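Local atomic coordinates of acetyl xylan esterase (Metagenome, PDB entry 6XYC), a protein that probably removes acetyl and feruloyl groups from complex natural xylans, as a bifunctional esterase with an alpha/beta-hydrolase fold. Residues Y39-I44 against G71-S76. Numbering follows the deposited sequence.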
loop_
_atom_site.group_PDB
_atom_site.type_symbol
_atom_site.label_atom_id
_atom_site.label_comp_id
_atom_site.label_asym_id
_atom_site.label_seq_id
_atom_site.Cartn_x
_atom_site.Cartn_y
_atom_site.Cartn_z
ATOM N N TYR A 39 -8.010 -12.405 14.734
ATOM C CA TYR A 39 -8.486 -11.695 13.554
ATOM C C TYR A 39 -7.418 -11.676 12.473
ATOM O O TYR A 39 -6.274 -11.289 12.733
ATOM C CB TYR A 39 -8.872 -10.252 13.891
ATOM C CG TYR A 39 -9.837 -10.106 15.039
ATOM C CD1 TYR A 39 -11.206 -10.157 14.828
ATOM C CD2 TYR A 39 -9.374 -9.910 16.335
ATOM C CE1 TYR A 39 -12.092 -10.016 15.872
ATOM C CE2 TYR A 39 -10.251 -9.774 17.385
ATOM C CZ TYR A 39 -11.604 -9.823 17.145
ATOM O OH TYR A 39 -12.469 -9.686 18.196
ATOM N N LYS A 40 -7.799 -12.074 11.262
ATOM C CA LYS A 40 -6.968 -11.816 10.094
ATOM C C LYS A 40 -6.800 -10.310 9.912
ATOM O O LYS A 40 -7.658 -9.516 10.307
ATOM C CB LYS A 40 -7.593 -12.450 8.849
ATOM C CG LYS A 40 -8.166 -13.844 9.096
ATOM C CD LYS A 40 -7.467 -14.924 8.267
ATOM C CE LYS A 40 -7.833 -16.321 8.753
ATOM N NZ LYS A 40 -8.553 -17.118 7.716
ATOM N N ALA A 41 -5.674 -9.914 9.323
ATOM C CA ALA A 41 -5.244 -8.526 9.378
ATOM C C ALA A 41 -5.146 -7.897 7.993
ATOM O O ALA A 41 -4.778 -8.550 7.009
ATOM C CB ALA A 41 -3.888 -8.396 10.088
ATOM N N ILE A 42 -5.472 -6.604 7.938
ATOM C CA ILE A 42 -5.303 -5.788 6.738
ATOM C C ILE A 42 -4.505 -4.549 7.126
ATOM O O ILE A 42 -4.917 -3.800 8.023
ATOM C CB ILE A 42 -6.645 -5.369 6.117
ATOM C CG1 ILE A 42 -7.521 -6.595 5.834
ATOM C CG2 ILE A 42 -6.406 -4.557 4.842
ATOM C CD1 ILE A 42 -6.982 -7.519 4.768
ATOM N N ILE A 43 -3.379 -4.328 6.449
ATOM C CA ILE A 43 -2.595 -3.108 6.611
ATOM C C ILE A 43 -3.086 -2.083 5.598
ATOM O O ILE A 43 -3.245 -2.393 4.410
ATOM C CB ILE A 43 -1.097 -3.391 6.432
ATOM C CG1 ILE A 43 -0.590 -4.255 7.593
ATOM C CG2 ILE A 43 -0.314 -2.087 6.356
ATOM C CD1 ILE A 43 0.777 -4.855 7.365
ATOM N N ILE A 44 -3.350 -0.862 6.062
ATOM C CA ILE A 44 -3.847 0.181 5.173
ATOM C C ILE A 44 -2.895 1.366 5.199
ATOM O O ILE A 44 -2.274 1.675 6.223
ATOM C CB ILE A 44 -5.281 0.623 5.537
ATOM C CG1 ILE A 44 -5.317 1.423 6.840
ATOM C CG2 ILE A 44 -6.200 -0.591 5.658
ATOM C CD1 ILE A 44 -6.697 2.006 7.154
ATOM N N GLY A 71 -14.799 -8.115 9.445
ATOM C CA GLY A 71 -14.170 -9.019 10.387
ATOM C C GLY A 71 -12.662 -9.016 10.393
ATOM O O GLY A 71 -12.065 -9.946 10.945
ATOM N N PHE A 72 -12.025 -8.009 9.801
ATOM C CA PHE A 72 -10.572 -7.933 9.759
ATOM C C PHE A 72 -10.064 -6.955 10.810
ATOM O O PHE A 72 -10.690 -5.921 11.066
ATOM C CB PHE A 72 -10.080 -7.482 8.382
ATOM C CG PHE A 72 -10.345 -8.472 7.288
ATOM C CD1 PHE A 72 -11.489 -8.382 6.522
ATOM C CD2 PHE A 72 -9.442 -9.485 7.027
ATOM C CE1 PHE A 72 -11.733 -9.295 5.511
ATOM C CE2 PHE A 72 -9.677 -10.403 6.021
ATOM C CZ PHE A 72 -10.826 -10.304 5.260
ATOM N N ALA A 73 -8.939 -7.300 11.429
ATOM C CA ALA A 73 -8.143 -6.313 12.140
ATOM C C ALA A 73 -7.557 -5.330 11.134
ATOM O O ALA A 73 -7.151 -5.717 10.032
ATOM C CB ALA A 73 -7.022 -6.990 12.927
ATOM N N VAL A 74 -7.521 -4.051 11.505
ATOM C CA VAL A 74 -7.037 -2.994 10.625
ATOM C C VAL A 74 -5.818 -2.350 11.263
ATOM O O VAL A 74 -5.869 -1.921 12.421
ATOM C CB VAL A 74 -8.125 -1.942 10.338
ATOM C CG1 VAL A 74 -7.517 -0.748 9.603
ATOM C CG2 VAL A 74 -9.279 -2.550 9.539
ATOM N N ILE A 75 -4.731 -2.270 10.503
ATOM C CA ILE A 75 -3.504 -1.631 10.951
ATOM C C ILE A 75 -3.181 -0.513 9.968
ATOM O O ILE A 75 -2.812 -0.780 8.820
ATOM C CB ILE A 75 -2.342 -2.630 11.051
ATOM C CG1 ILE A 75 -2.742 -3.812 11.939
ATOM C CG2 ILE A 75 -1.104 -1.960 11.598
ATOM C CD1 ILE A 75 -3.190 -5.038 11.171
ATOM N N SER A 76 -3.315 0.730 10.410
ATOM C CA SER A 76 -3.032 1.896 9.581
ATOM C C SER A 76 -1.665 2.449 9.953
ATOM O O SER A 76 -1.422 2.776 11.118
ATOM C CB SER A 76 -4.116 2.961 9.755
ATOM O OG SER A 76 -3.933 4.021 8.833
HETATM O O HOH W 1 -10.640 -12.412 10.630
HETATM O O HOH W 2 -2.233 4.763 6.831
#
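Ile-42 packs obliquely against Phe-72 where two neighbouring parallel strands, the first and last elements of a beta-alpha-beta unit in the central sheet of the alpha/beta-hydrolase fold, come together. Helix 56-69 makes the crossover and ends in a Schellman motif at Gly-71, after which the chain enters the sheet beside residues 39-44. The CG1 branch of Ile-42 lies beside its own backbone N (chi1 -55°), which brings CG1 obliquely to the Phe-72 ring, 3.7 Å from CD2. Its CD1 reaches the same side of that ring; Lys-40 CB approaches CD2 and CE2 of Phe-72 from the other side of the ring plane. Farther along, on the face of Ile-42, Ile-44 CG1 stands between backbone N and carbonyl carbon (chi1 71°), and its tip, CD1, rests 3.8 Å from Val-74 CG1. Leu-67 of the crossover helix packs over both side chains. Ala-41, Ala-73, Ile-43 and Ile-75 project from the other face, where the bent end of Ile-75 carries CD1 back to within 3.6 Å of Ala-41 CB. Leu-31 and Leu-27 of strand 26-32 touch Ala-73 and Ile-75 respectively.

Four backbone hydrogen bonds join the strands. Ala-73 is gripped through both polar atoms, its N donating to Lys-40 O and its O accepting from Ile-42 N; Ile-75 repeats the pattern with Ile-42 O and Ile-44 N. The Ile-75 N to Ile-42 O bond is the straightest of the four, at 167°. Waters extend the pairing at both ends. One accepts from Lys-40 N and donates to Gly-71 O; the other donates to Ile-44 O, 3.1 Å away, and to Ser-76 OG at 2.7 Å. That hydroxyl also hydrogen-bonds Lys-56 O, while Ser-76 CB presses against Ile-44 CG1 at 3.5 Å.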